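Local coordinates for probable fatty acyl-CoA transferase Rv3272 (Mycobacterium tuberculosis, PDB 5YX6), which binds fatty acyl-CoAs of varying chain length, palmitoyl-CoA most tightly, and probably acts in fatty acid metabolism as a family III CoA transferase, at residues Gln20-Pro25 with Leu173-Ser178; Ala48-Thr53 with Thr64-Asn69; Val98-Phe103 with Ile126-Thr131; His180-Ala185 with Val202-Tyr207. One frame throughout, in Å; residues are numbered along the deposited sequence.

Interaction 1: residues Gln20-Pro25 with Leu173-Ser178; sequences QNVAGP and LVDNAS
Val22 and Ala23 lay their aliphatic groups against Asp175, Asn176 and Ser178 in the first turns of helix 173-196, a buried contact made largely by van der Waals approach to oxygens. CG1 of Val22, anti to the backbone N (chi1 174°), reaches the helix and lies 3.6 Å from Asn176 OD1 and 3.9 Å from Asp175 CB. Its CB meets the carboxylate of Asp175, 3.8 Å from OD2, the two side chains crossing at about a right angle. The methyl of Ala23 sits between Asp175 and Ser178, with Ala23 CB 3.4 Å from Asp175 O and 4.2 Å from Ser178 CB.

Asp175 is the probable nucleophile of this family III CoA transferase, so the contact sets the start of helix 23-33, in the Rossmann-fold domain, directly against the inferred active site. Met206 packs on Asp175 as well, and Asp175 N donates to the Asp146 carboxylate.

Polar contributions are slight. A CA-H...O contact runs from Ala23 CA to Asp175 O at 3.6 Å. Within the helix, Ser178 OG bonds to Val174 O at 2.7 Å, and that carbonyl also accepts from Ser178 N, the two donors arriving from opposite faces of its plane.

Interaction 2: residues Ala48-Thr53 with Thr64-Asn69; sequences AARQIT and TYFLPN
Arg50 lies over one face of the Phe66 ring along much of its length. Its CG stands 3.6 Å from the ring centroid, only 6° off the normal, a CH-pi contact. From there the chain runs extended to NE (chi2 177°), following the ring outward until Phe66 CZ lies 3.3 Å from Arg50 CZ, beneath the centre of the guanidinium. The two planes are 38° apart, so the guanidinium is tilted over the ring rather than stacked flat on it. Its charge is met by a salt bridge from NH2 to Glu42, and the same nitrogen donates to the carbonyl of Pro381.

Both segments are loops, with helical backbone angles at 48-51 and 64-68, the first following strand 37-42 and the second leading toward strand 74-77; strands 54-56 and 59-62 come between them along the chain. A water bridges the two backbones: it donates to Ala49 O at 2.6 Å and to Ile52 O, and accepts from Tyr65 N at 2.9 Å. Three polar backbone groups are thereby joined through one oxygen.

Beside the water, Ile52 CG2 approaches the edge of the Tyr65 ring, 3.7 Å from CD2. Tyr65 also packs on Asn216 of the second subunit, and its side chain is about 7 Å, at the nearest atoms, from that of Asp175, the probable nucleophile. Phe66 CB rests 3.5 Å from Ala49 O, the carbonyl that also takes the water.

Interaction 3: residues Val98-Phe103 with Ile126-Thr131; sequences VVLEAF and IYARLT
Val99 N donates to Ile126 O at 2.8 Å, one of four backbone bonds that join neighbouring parallel strands of the Rossmann-fold sheet. Ala128 N answers with a bond to Val99 O, also at 2.8 Å; Glu101 N to Ala128 O and Leu130 N to Glu101 O continue the series at 2.9 Å. Strands 98-101 and 126-131 run 13° from exactly parallel, and both are inner members of the sheet.

Glu101 OE1 accepts a hydrogen bond from Arg129 NE at 3.0 Å, part of a salt bridge between the strands. The nitrogen meets OE1 nearly along its C-O direction, while the carboxylate and guanidinium planes stand 70° apart. A bend at chi2 (-99°) turns the Glu101 carboxylate across to the other strand. Arg129 has a second anionic partner in Glu109, which binds NH2, and a water accepts from Arg129 NH1; these contacts help fix the guanidinium.

Val99 and Tyr127 lie side by side on the face that carries the salt bridge, with helix 115-121 packing against them; Tyr127 OH is held by the carbonyl of Leu113. On the other face, covered by helix 173-196, Val98 packs on Ile126, and Leu100 CD2 comes 3.6 Å from Ala128 CB.

Interaction 4: residues His180-Ala185 with Val202-Tyr207; sequences HVLAQA and VQVAMY
Val204 presents both of its methyls to the helix: CG1 turns to Val181, CG2 to Leu182 and, more loosely, to Ala185. The first meeting is methyl to methyl, Val204 CG1 lying 4.1 Å from Val181 CG1. In the second, Val204 CG2 comes 3.9 Å from Leu182 CD1. Leu182 starts off alongside the strand instead of facing it. Its CG is anti to the backbone N (chi1 -178°), and chi2 of 58° then brings CD1 back to Val204.

Here helix 173-196 packs against strand 201-205, the outermost strand of the parallel Rossmann-fold sheet within this chain. The segment axes are 8.7 Å apart at closest approach and nearly antiparallel, at 167°, as expected where a helix returns to the next strand of such a sheet. Leu182 also touches Ala128 and Leu130 of strand 126-131, so it spans two adjacent strands.

One turn further along the helix, Ala185 faces Val202. Its CB is 3.4 Å from Val202 CG1, tighter than usual for two carbons, and 4.3 Å from Val204 CG2. Val202 CG2 lies 3.9 Å from Ala185 O. The helix and strand each reach the dimer interface: Gln184 hydrogen-bonds through NE2 to His180 ND1 of the second subunit, and Val202 and Gln203 pair with an antiparallel strand of that subunit, which carries the sheet across the interface.

Interactions 1 and 4 both use helix 173-196, their centres 10 Å apart, and meet where Met206 packs on Asp175 and Ser178. Interaction 3 joins the same sheet as interaction 4, since strands 126-131 and 201-205 are neighbours; their centres are 9 Å apart. Leu130 links interaction 3 to interaction 1 by packing on Ala23. Interaction 2 stands farther out, its centre 13 Å from that of interaction 1 but 20 and 22 Å from interactions 3 and 4. Along the chain, interactions 2 and 3 fall in turn between the two segments of interaction 1, and interaction 4 follows. Interaction 1 holds the probable nucleophile; interactions 1, 2 and 4 also touch the second subunit.

Interaction 1: residues Gln20-Pro25 with Leu173-Ser178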
loop_
_atom_site.group_PDB
_atom_site.type_symbol
_atom_site.label_atom_id
_atom_site.label_comp_id
_atom_site.label_asym_id
_atom_site.label_seq_id
_atom_site.Cartn_x
_atom_site.Cartn_y
_atom_site.Cartn_z
ATOM N N GLN A 20 -15.858 -5.168 7.905
ATOM C CA GLN A 20 -16.273 -3.834 8.350
ATOM C C GLN A 20 -15.119 -2.839 8.321
ATOM O O GLN A 20 -13.966 -3.223 8.132
ATOM C CB GLN A 20 -16.871 -3.862 9.756
ATOM C CG GLN A 20 -18.081 -4.756 9.909
ATOM C CD GLN A 20 -18.438 -4.971 11.362
ATOM O OE1 GLN A 20 -18.754 -4.015 12.079
ATOM N NE2 GLN A 20 -18.385 -6.221 11.810
ATOM N N ASN A 21 -15.451 -1.564 8.516
ATOM C CA ASN A 21 -14.471 -0.481 8.610
ATOM C C ASN A 21 -13.817 -0.237 7.248
ATOM O O ASN A 21 -14.542 -0.041 6.271
ATOM C CB ASN A 21 -13.453 -0.771 9.713
ATOM C CG ASN A 21 -14.126 -1.066 11.054
ATOM O OD1 ASN A 21 -15.064 -0.363 11.449
ATOM N ND2 ASN A 21 -13.668 -2.114 11.746
ATOM N N VAL A 22 -12.488 -0.251 7.134
ATOM C CA VAL A 22 -11.892 0.243 5.873
ATOM C C VAL A 22 -11.166 -0.790 4.994
ATOM O O VAL A 22 -11.466 -0.883 3.806
ATOM C CB VAL A 22 -10.917 1.424 6.147
ATOM C CG1 VAL A 22 -10.177 1.842 4.866
ATOM C CG2 VAL A 22 -11.677 2.612 6.732
ATOM N N ALA A 23 -10.226 -1.550 5.553
ATOM C CA ALA A 23 -9.378 -2.455 4.758
ATOM C C ALA A 23 -10.175 -3.494 3.946
ATOM O O ALA A 23 -10.079 -3.546 2.712
ATOM C CB ALA A 23 -8.385 -3.151 5.652
ATOM N N GLY A 24 -10.936 -4.336 4.640
ATOM C CA GLY A 24 -11.766 -5.330 3.984
ATOM C C GLY A 24 -12.770 -4.755 2.998
ATOM O O GLY A 24 -12.926 -5.280 1.892
ATOM N N PRO A 25 -13.485 -3.693 3.394
ATOM C CA PRO A 25 -14.409 -3.092 2.423
ATOM C C PRO A 25 -13.738 -2.485 1.181
ATOM O O PRO A 25 -14.386 -2.459 0.136
ATOM C CB PRO A 25 -15.113 -2.010 3.246
ATOM C CG PRO A 25 -15.099 -2.560 4.636
ATOM C CD PRO A 25 -13.765 -3.237 4.768
ATOM N N LEU A 173 -2.514 4.317 6.014
ATOM C CA LEU A 173 -1.793 3.661 4.938
ATOM C C LEU A 173 -1.871 2.148 5.069
ATOM O O LEU A 173 -1.902 1.440 4.068
ATOM C CB LEU A 173 -0.328 4.104 4.904
ATOM C CG LEU A 173 0.579 3.562 6.008
ATOM C CD1 LEU A 173 2.006 3.416 5.518
ATOM C CD2 LEU A 173 0.520 4.461 7.227
ATOM N N VAL A 174 -1.923 1.657 6.297
ATOM C CA VAL A 174 -1.914 0.217 6.521
ATOM C C VAL A 174 -3.254 -0.411 6.124
ATOM O O VAL A 174 -3.287 -1.483 5.518
ATOM C CB VAL A 174 -1.575 -0.109 7.985
ATOM C CG1 VAL A 174 -1.802 -1.580 8.276
ATOM C CG2 VAL A 174 -0.136 0.267 8.273
ATOM N N ASP A 175 -4.345 0.274 6.451
ATOM C CA ASP A 175 -5.679 -0.103 5.994
ATOM C C ASP A 175 -5.781 -0.165 4.476
ATOM O O ASP A 175 -6.176 -1.176 3.913
ATOM C CB ASP A 175 -6.727 0.890 6.506
ATOM C CG ASP A 175 -7.158 0.608 7.928
ATOM O OD1 ASP A 175 -6.774 -0.446 8.467
ATOM O OD2 ASP A 175 -7.907 1.435 8.499
ATOM N N ASN A 176 -5.429 0.930 3.812
ATOM C CA ASN A 176 -5.647 1.015 2.384
ATOM C C ASN A 176 -4.709 0.085 1.628
ATOM O O ASN A 176 -5.132 -0.575 0.675
ATOM C CB ASN A 176 -5.514 2.463 1.918
ATOM C CG ASN A 176 -6.635 3.351 2.476
ATOM O OD1 ASN A 176 -7.817 2.995 2.424
ATOM N ND2 ASN A 176 -6.264 4.501 3.024
ATOM N N ALA A 177 -3.467 -0.032 2.082
ATOM C CA ALA A 177 -2.554 -1.007 1.486
ATOM C C ALA A 177 -3.042 -2.436 1.707
ATOM O O ALA A 177 -2.943 -3.274 0.807
ATOM C CB ALA A 177 -1.139 -0.841 2.041
ATOM N N SER A 178 -3.582 -2.718 2.892
ATOM C CA SER A 178 -4.060 -4.069 3.191
ATOM C C SER A 178 -5.232 -4.444 2.302
ATOM O O SER A 178 -5.332 -5.576 1.852
ATOM C CB SER A 178 -4.469 -4.202 4.659
ATOM O OG SER A 178 -3.331 -4.162 5.502
#

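Interaction 2: residues Ala48-Thr53 with Thr64-Asn69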
loop_
_atom_site.group_PDB
_atom_site.type_symbol
_atom_site.label_atom_id
_atom_site.label_comp_id
_atom_site.label_asym_id
_atom_site.label_seq_id
_atom_site.Cartn_x
_atom_site.Cartn_y
_atom_site.Cartn_z
ATOM N N ALA A 48 -21.889 -0.295 11.743
ATOM C CA ALA A 48 -21.722 0.864 12.620
ATOM C C ALA A 48 -21.090 2.065 11.903
ATOM O O ALA A 48 -21.376 3.218 12.229
ATOM C CB ALA A 48 -20.893 0.485 13.835
ATOM N N ALA A 49 -20.229 1.788 10.930
ATOM C CA ALA A 49 -19.534 2.842 10.194
ATOM C C ALA A 49 -20.475 3.733 9.385
ATOM O O ALA A 49 -20.068 4.791 8.912
ATOM C CB ALA A 49 -18.483 2.235 9.284
ATOM N N ARG A 50 -21.712 3.287 9.187
ATOM C CA ARG A 50 -22.721 4.108 8.520
ATOM C C ARG A 50 -23.030 5.360 9.336
ATOM O O ARG A 50 -23.403 6.394 8.783
ATOM C CB ARG A 50 -24.016 3.314 8.297
ATOM C CG ARG A 50 -23.987 2.295 7.160
ATOM C CD ARG A 50 -25.313 1.540 7.106
ATOM N NE ARG A 50 -25.326 0.464 6.116
ATOM C CZ ARG A 50 -25.722 0.607 4.856
ATOM N NH1 ARG A 50 -26.154 1.785 4.423
ATOM N NH2 ARG A 50 -25.697 -0.431 4.030
ATOM N N GLN A 51 -22.877 5.260 10.653
ATOM C CA GLN A 51 -23.305 6.328 11.544
ATOM C C GLN A 51 -22.190 7.339 11.817
ATOM O O GLN A 51 -22.466 8.491 12.145
ATOM C CB GLN A 51 -23.801 5.741 12.873
ATOM C CG GLN A 51 -25.018 4.809 12.769
ATOM C CD GLN A 51 -26.197 5.419 12.024
ATOM O OE1 GLN A 51 -26.266 5.369 10.795
ATOM N NE2 GLN A 51 -27.136 5.993 12.770
ATOM N N ILE A 52 -20.939 6.906 11.676
ATOM C CA ILE A 52 -19.792 7.795 11.866
ATOM C C ILE A 52 -19.728 8.847 10.760
ATOM O O ILE A 52 -19.228 8.582 9.665
ATOM C CB ILE A 52 -18.466 7.009 11.891
ATOM C CG1 ILE A 52 -18.537 5.882 12.919
ATOM C CG2 ILE A 52 -17.307 7.932 12.202
ATOM C CD1 ILE A 52 -18.984 6.349 14.283
ATOM N N THR A 53 -20.253 10.033 11.039
ATOM C CA THR A 53 -20.386 11.058 10.010
ATOM C C THR A 53 -19.463 12.274 10.208
ATOM O O THR A 53 -18.956 12.508 11.307
ATOM C CB THR A 53 -21.847 11.527 9.924
ATOM O OG1 THR A 53 -22.319 11.871 11.233
ATOM C CG2 THR A 53 -22.728 10.413 9.362
ATOM N N THR A 64 -18.134 9.466 6.046
ATOM C CA THR A 64 -16.837 9.513 5.388
ATOM C C THR A 64 -16.095 8.174 5.338
ATOM O O THR A 64 -15.271 7.955 4.457
ATOM C CB THR A 64 -15.944 10.556 6.093
ATOM O OG1 THR A 64 -14.583 10.389 5.691
ATOM C CG2 THR A 64 -16.032 10.388 7.598
ATOM N N TYR A 65 -16.398 7.260 6.246
ATOM C CA TYR A 65 -15.740 5.959 6.201
ATOM C C TYR A 65 -16.558 4.935 5.406
ATOM O O TYR A 65 -15.993 4.121 4.671
ATOM C CB TYR A 65 -15.462 5.452 7.621
ATOM C CG TYR A 65 -14.524 6.370 8.375
ATOM C CD1 TYR A 65 -13.153 6.360 8.128
ATOM C CD2 TYR A 65 -15.013 7.260 9.328
ATOM C CE1 TYR A 65 -12.295 7.215 8.811
ATOM C CE2 TYR A 65 -14.167 8.117 10.017
ATOM C CZ TYR A 65 -12.810 8.092 9.758
ATOM O OH TYR A 65 -11.972 8.949 10.451
ATOM N N PHE A 66 -17.881 4.974 5.541
ATOM C CA PHE A 66 -18.717 3.981 4.878
ATOM C C PHE A 66 -18.902 4.209 3.370
ATOM O O PHE A 66 -18.713 3.298 2.567
ATOM C CB PHE A 66 -20.098 3.920 5.537
ATOM C CG PHE A 66 -21.006 2.894 4.921
ATOM C CD1 PHE A 66 -20.884 1.556 5.269
ATOM C CD2 PHE A 66 -21.946 3.255 3.968
ATOM C CE1 PHE A 66 -21.699 0.596 4.700
ATOM C CE2 PHE A 66 -22.763 2.307 3.391
ATOM C CZ PHE A 66 -22.641 0.967 3.758
ATOM N N LEU A 67 -19.271 5.423 2.991
ATOM C CA LEU A 67 -19.689 5.692 1.617
ATOM C C LEU A 67 -18.655 5.390 0.510
ATOM O O LEU A 67 -19.011 4.799 -0.515
ATOM C CB LEU A 67 -20.142 7.151 1.493
ATOM C CG LEU A 67 -20.691 7.518 0.113
ATOM C CD1 LEU A 67 -22.168 7.868 0.235
ATOM C CD2 LEU A 67 -19.922 8.655 -0.510
ATOM N N PRO A 68 -17.382 5.791 0.693
ATOM C CA PRO A 68 -16.473 5.601 -0.447
ATOM C C PRO A 68 -16.160 4.142 -0.808
ATOM O O PRO A 68 -15.818 3.885 -1.958
ATOM C CB PRO A 68 -15.188 6.307 0.004
ATOM C CG PRO A 68 -15.587 7.197 1.112
ATOM C CD PRO A 68 -16.724 6.511 1.798
ATOM N N ASN A 69 -16.278 3.209 0.131
ATOM C CA ASN A 69 -15.859 1.838 -0.141
ATOM C C ASN A 69 -16.999 0.807 -0.233
ATOM O O ASN A 69 -16.749 -0.398 -0.166
ATOM C CB ASN A 69 -14.857 1.370 0.919
ATOM C CG ASN A 69 -13.550 2.145 0.881
ATOM O OD1 ASN A 69 -13.085 2.566 -0.177
ATOM N ND2 ASN A 69 -12.933 2.301 2.039
HETATM O O HOH W 1 -18.682 6.824 7.977
#

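Interaction 3: residues Val98-Phe103 with Ile126-Thr131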
loop_
_atom_site.group_PDB
_atom_site.type_symbol
_atom_site.label_atom_id
_atom_site.label_comp_id
_atom_site.label_asym_id
_atom_site.label_seq_id
_atom_site.Cartn_x
_atom_site.Cartn_y
_atom_site.Cartn_z
ATOM N N VAL A 98 -16.736 -16.401 -3.630
ATOM C CA VAL A 98 -15.796 -15.931 -2.611
ATOM C C VAL A 98 -16.505 -15.542 -1.315
ATOM O O VAL A 98 -17.575 -14.938 -1.336
ATOM C CB VAL A 98 -14.987 -14.710 -3.097
ATOM C CG1 VAL A 98 -13.998 -14.276 -2.046
ATOM C CG2 VAL A 98 -14.256 -15.012 -4.408
ATOM N N VAL A 99 -15.902 -15.899 -0.189
ATOM C CA VAL A 99 -16.257 -15.301 1.088
ATOM C C VAL A 99 -15.099 -14.427 1.595
ATOM O O VAL A 99 -13.953 -14.879 1.635
ATOM C CB VAL A 99 -16.612 -16.384 2.135
ATOM C CG1 VAL A 99 -16.660 -15.790 3.535
ATOM C CG2 VAL A 99 -17.932 -17.030 1.774
ATOM N N LEU A 100 -15.406 -13.178 1.956
ATOM C CA LEU A 100 -14.449 -12.259 2.586
ATOM C C LEU A 100 -14.803 -12.076 4.043
ATOM O O LEU A 100 -15.933 -11.703 4.365
ATOM C CB LEU A 100 -14.443 -10.886 1.923
ATOM C CG LEU A 100 -14.013 -10.711 0.478
ATOM C CD1 LEU A 100 -14.017 -9.237 0.137
ATOM C CD2 LEU A 100 -12.631 -11.297 0.320
ATOM N N GLU A 101 -13.852 -12.338 4.930
ATOM C CA GLU A 101 -14.105 -12.178 6.359
ATOM C C GLU A 101 -12.967 -11.470 7.106
ATOM O O GLU A 101 -11.795 -11.717 6.832
ATOM C CB GLU A 101 -14.363 -13.553 6.968
ATOM C CG GLU A 101 -14.496 -13.531 8.464
ATOM C CD GLU A 101 -13.224 -13.934 9.181
ATOM O OE1 GLU A 101 -12.512 -14.835 8.682
ATOM O OE2 GLU A 101 -12.950 -13.358 10.253
ATOM N N ALA A 102 -13.318 -10.614 8.066
ATOM C CA ALA A 102 -12.326 -9.835 8.806
ATOM C C ALA A 102 -12.614 -9.743 10.311
ATOM O O ALA A 102 -12.251 -8.761 10.958
ATOM C CB ALA A 102 -12.213 -8.439 8.213
ATOM N N PHE A 103 -13.268 -10.754 10.867
ATOM C CA PHE A 103 -13.422 -10.824 12.311
ATOM C C PHE A 103 -12.088 -11.254 12.898
ATOM O O PHE A 103 -11.195 -11.675 12.163
ATOM C CB PHE A 103 -14.519 -11.812 12.720
ATOM C CG PHE A 103 -15.879 -11.462 12.192
ATOM C CD1 PHE A 103 -16.446 -10.229 12.461
ATOM C CD2 PHE A 103 -16.594 -12.375 11.428
ATOM C CE1 PHE A 103 -17.691 -9.903 11.974
ATOM C CE2 PHE A 103 -17.843 -12.058 10.936
ATOM C CZ PHE A 103 -18.392 -10.817 11.210
ATOM N N ILE A 126 -13.903 -19.937 -2.601
ATOM C CA ILE A 126 -12.676 -19.317 -2.144
ATOM C C ILE A 126 -12.963 -18.587 -0.834
ATOM O O ILE A 126 -13.966 -17.879 -0.709
ATOM C CB ILE A 126 -12.119 -18.372 -3.220
ATOM C CG1 ILE A 126 -11.593 -19.211 -4.383
ATOM C CG2 ILE A 126 -11.023 -17.474 -2.661
ATOM C CD1 ILE A 126 -11.602 -18.514 -5.698
ATOM N N TYR A 127 -12.113 -18.815 0.159
ATOM C CA TYR A 127 -12.312 -18.265 1.496
ATOM C C TYR A 127 -11.163 -17.326 1.857
ATOM O O TYR A 127 -10.020 -17.751 1.900
ATOM C CB TYR A 127 -12.413 -19.402 2.513
ATOM C CG TYR A 127 -13.130 -19.063 3.795
ATOM C CD1 TYR A 127 -12.514 -18.302 4.783
ATOM C CD2 TYR A 127 -14.413 -19.533 4.034
ATOM C CE1 TYR A 127 -13.168 -18.005 5.965
ATOM C CE2 TYR A 127 -15.075 -19.241 5.207
ATOM C CZ TYR A 127 -14.451 -18.480 6.170
ATOM O OH TYR A 127 -15.116 -18.196 7.343
ATOM N N ALA A 128 -11.460 -16.056 2.105
ATOM C CA ALA A 128 -10.408 -15.072 2.350
ATOM C C ALA A 128 -10.518 -14.406 3.725
ATOM O O ALA A 128 -11.565 -13.866 4.068
ATOM C CB ALA A 128 -10.418 -14.014 1.242
ATOM N N ARG A 129 -9.433 -14.441 4.499
ATOM C CA ARG A 129 -9.410 -13.888 5.858
ATOM C C ARG A 129 -8.439 -12.717 6.022
ATOM O O ARG A 129 -7.252 -12.826 5.707
ATOM C CB ARG A 129 -9.065 -14.982 6.866
ATOM C CG ARG A 129 -9.692 -16.316 6.507
ATOM C CD ARG A 129 -9.582 -17.336 7.617
ATOM N NE ARG A 129 -10.471 -17.033 8.732
ATOM C CZ ARG A 129 -10.769 -17.897 9.692
ATOM N NH1 ARG A 129 -11.592 -17.546 10.671
ATOM N NH2 ARG A 129 -10.254 -19.119 9.659
ATOM N N LEU A 130 -8.960 -11.594 6.504
ATOM C CA LEU A 130 -8.143 -10.425 6.824
ATOM C C LEU A 130 -8.090 -10.201 8.335
ATOM O O LEU A 130 -9.127 -10.042 8.972
ATOM C CB LEU A 130 -8.687 -9.188 6.115
ATOM C CG LEU A 130 -7.973 -7.864 6.387
ATOM C CD1 LEU A 130 -6.520 -7.946 5.990
ATOM C CD2 LEU A 130 -8.656 -6.743 5.620
ATOM N N THR A 131 -6.897 -10.236 8.922
ATOM C CA THR A 131 -6.776 -9.967 10.356
ATOM C C THR A 131 -5.785 -8.831 10.617
ATOM O O THR A 131 -5.100 -8.379 9.702
ATOM C CB THR A 131 -6.322 -11.217 11.149
ATOM O OG1 THR A 131 -4.968 -11.539 10.814
ATOM C CG2 THR A 131 -7.227 -12.403 10.861
HETATM O O HOH W 2 -13.137 -15.336 12.077
HETATM O O HOH W 3 -10.216 -14.292 10.638
#

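Interaction 4: residues His180-Ala185 with Val202-Tyr207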
loop_
_atom_site.group_PDB
_atom_site.type_symbol
_atom_site.label_atom_id
_atom_site.label_comp_id
_atom_site.label_asym_id
_atom_site.label_seq_id
_atom_site.Cartn_x
_atom_site.Cartn_y
_atom_site.Cartn_z
ATOM N N HIS A 180 -5.769 -3.480 -0.804
ATOM C CA HIS A 180 -5.294 -3.831 -2.140
ATOM C C HIS A 180 -4.599 -5.189 -2.175
ATOM O O HIS A 180 -4.689 -5.897 -3.182
ATOM C CB HIS A 180 -4.368 -2.730 -2.679
ATOM C CG HIS A 180 -5.111 -1.495 -3.084
ATOM N ND1 HIS A 180 -5.994 -1.474 -4.141
ATOM C CD2 HIS A 180 -5.172 -0.264 -2.521
ATOM C CE1 HIS A 180 -6.536 -0.274 -4.239
ATOM N NE2 HIS A 180 -6.061 0.477 -3.262
ATOM N N VAL A 181 -3.918 -5.555 -1.087
ATOM C CA VAL A 181 -3.215 -6.836 -1.028
ATOM C C VAL A 181 -4.214 -7.992 -0.939
ATOM O O VAL A 181 -4.054 -9.021 -1.598
ATOM C CB VAL A 181 -2.248 -6.900 0.166
ATOM C CG1 VAL A 181 -1.680 -8.304 0.291
ATOM C CG2 VAL A 181 -1.119 -5.900 -0.010
ATOM N N LEU A 182 -5.261 -7.796 -0.149
ATOM C CA LEU A 182 -6.344 -8.758 -0.054
ATOM C C LEU A 182 -7.024 -8.959 -1.408
ATOM O O LEU A 182 -7.298 -10.093 -1.808
ATOM C CB LEU A 182 -7.371 -8.305 0.983
ATOM C CG LEU A 182 -8.539 -9.266 1.193
ATOM C CD1 LEU A 182 -8.068 -10.652 1.628
ATOM C CD2 LEU A 182 -9.488 -8.684 2.218
ATOM N N ALA A 183 -7.317 -7.851 -2.086
ATOM C CA ALA A 183 -7.925 -7.895 -3.410
ATOM C C ALA A 183 -7.030 -8.666 -4.370
ATOM O O ALA A 183 -7.501 -9.507 -5.144
ATOM C CB ALA A 183 -8.188 -6.488 -3.930
ATOM N N GLN A 184 -5.736 -8.372 -4.309
ATOM C CA GLN A 184 -4.739 -9.106 -5.079
ATOM C C GLN A 184 -4.845 -10.615 -4.804
ATOM O O GLN A 184 -4.887 -11.434 -5.729
ATOM C CB GLN A 184 -3.341 -8.584 -4.740
ATOM C CG GLN A 184 -2.182 -9.424 -5.238
ATOM C CD GLN A 184 -0.905 -9.155 -4.459
ATOM O OE1 GLN A 184 -0.427 -10.004 -3.702
ATOM N NE2 GLN A 184 -0.348 -7.966 -4.636
ATOM N N ALA A 185 -4.928 -10.972 -3.529
ATOM C CA ALA A 185 -4.946 -12.372 -3.143
ATOM C C ALA A 185 -6.231 -13.083 -3.573
ATOM O O ALA A 185 -6.203 -14.246 -3.954
ATOM C CB ALA A 185 -4.755 -12.488 -1.660
ATOM N N VAL A 202 -7.263 -18.113 1.611
ATOM C CA VAL A 202 -6.355 -16.997 1.511
ATOM C C VAL A 202 -6.329 -16.204 2.827
ATOM O O VAL A 202 -7.374 -15.972 3.437
ATOM C CB VAL A 202 -6.775 -16.109 0.320
ATOM C CG1 VAL A 202 -6.211 -14.736 0.440
ATOM C CG2 VAL A 202 -6.360 -16.762 -0.984
ATOM N N GLN A 203 -5.137 -15.810 3.275
ATOM C CA GLN A 203 -5.009 -15.059 4.526
ATOM C C GLN A 203 -4.086 -13.857 4.355
ATOM O O GLN A 203 -2.997 -13.964 3.787
ATOM C CB GLN A 203 -4.507 -15.960 5.661
ATOM C CG GLN A 203 -5.509 -17.032 6.073
ATOM C CD GLN A 203 -4.986 -17.967 7.157
ATOM O OE1 GLN A 203 -4.295 -18.945 6.869
ATOM N NE2 GLN A 203 -5.336 -17.680 8.410
ATOM N N VAL A 204 -4.547 -12.704 4.824
ATOM C CA VAL A 204 -3.772 -11.472 4.766
ATOM C C VAL A 204 -3.781 -10.793 6.132
ATOM O O VAL A 204 -4.847 -10.544 6.694
ATOM C CB VAL A 204 -4.329 -10.499 3.712
ATOM C CG1 VAL A 204 -3.583 -9.167 3.763
ATOM C CG2 VAL A 204 -4.243 -11.104 2.332
ATOM N N ALA A 205 -2.597 -10.535 6.683
ATOM C CA ALA A 205 -2.476 -9.819 7.958
ATOM C C ALA A 205 -2.002 -8.381 7.739
ATOM O O ALA A 205 -1.052 -8.138 6.986
ATOM C CB ALA A 205 -1.537 -10.550 8.889
ATOM N N MET A 206 -2.681 -7.430 8.378
ATOM C CA MET A 206 -2.313 -6.024 8.262
ATOM C C MET A 206 -0.877 -5.809 8.728
ATOM O O MET A 206 -0.121 -5.025 8.141
ATOM C CB MET A 206 -3.273 -5.141 9.058
ATOM C CG MET A 206 -4.597 -4.832 8.353
ATOM S SD MET A 206 -5.829 -4.104 9.473
ATOM C CE MET A 206 -5.009 -2.593 9.967
ATOM N N TYR A 207 -0.500 -6.518 9.781
ATOM C CA TYR A 207 0.862 -6.452 10.273
ATOM C C TYR A 207 1.867 -6.856 9.197
ATOM O O TYR A 207 2.884 -6.178 9.004
ATOM C CB TYR A 207 1.015 -7.336 11.503
ATOM C CG TYR A 207 2.392 -7.299 12.126
ATOM C CD1 TYR A 207 2.785 -6.230 12.923
ATOM C CD2 TYR A 207 3.278 -8.354 11.961
ATOM C CE1 TYR A 207 4.033 -6.202 13.516
ATOM C CE2 TYR A 207 4.525 -8.334 12.548
ATOM C CZ TYR A 207 4.893 -7.259 13.328
ATOM O OH TYR A 207 6.132 -7.238 13.915
#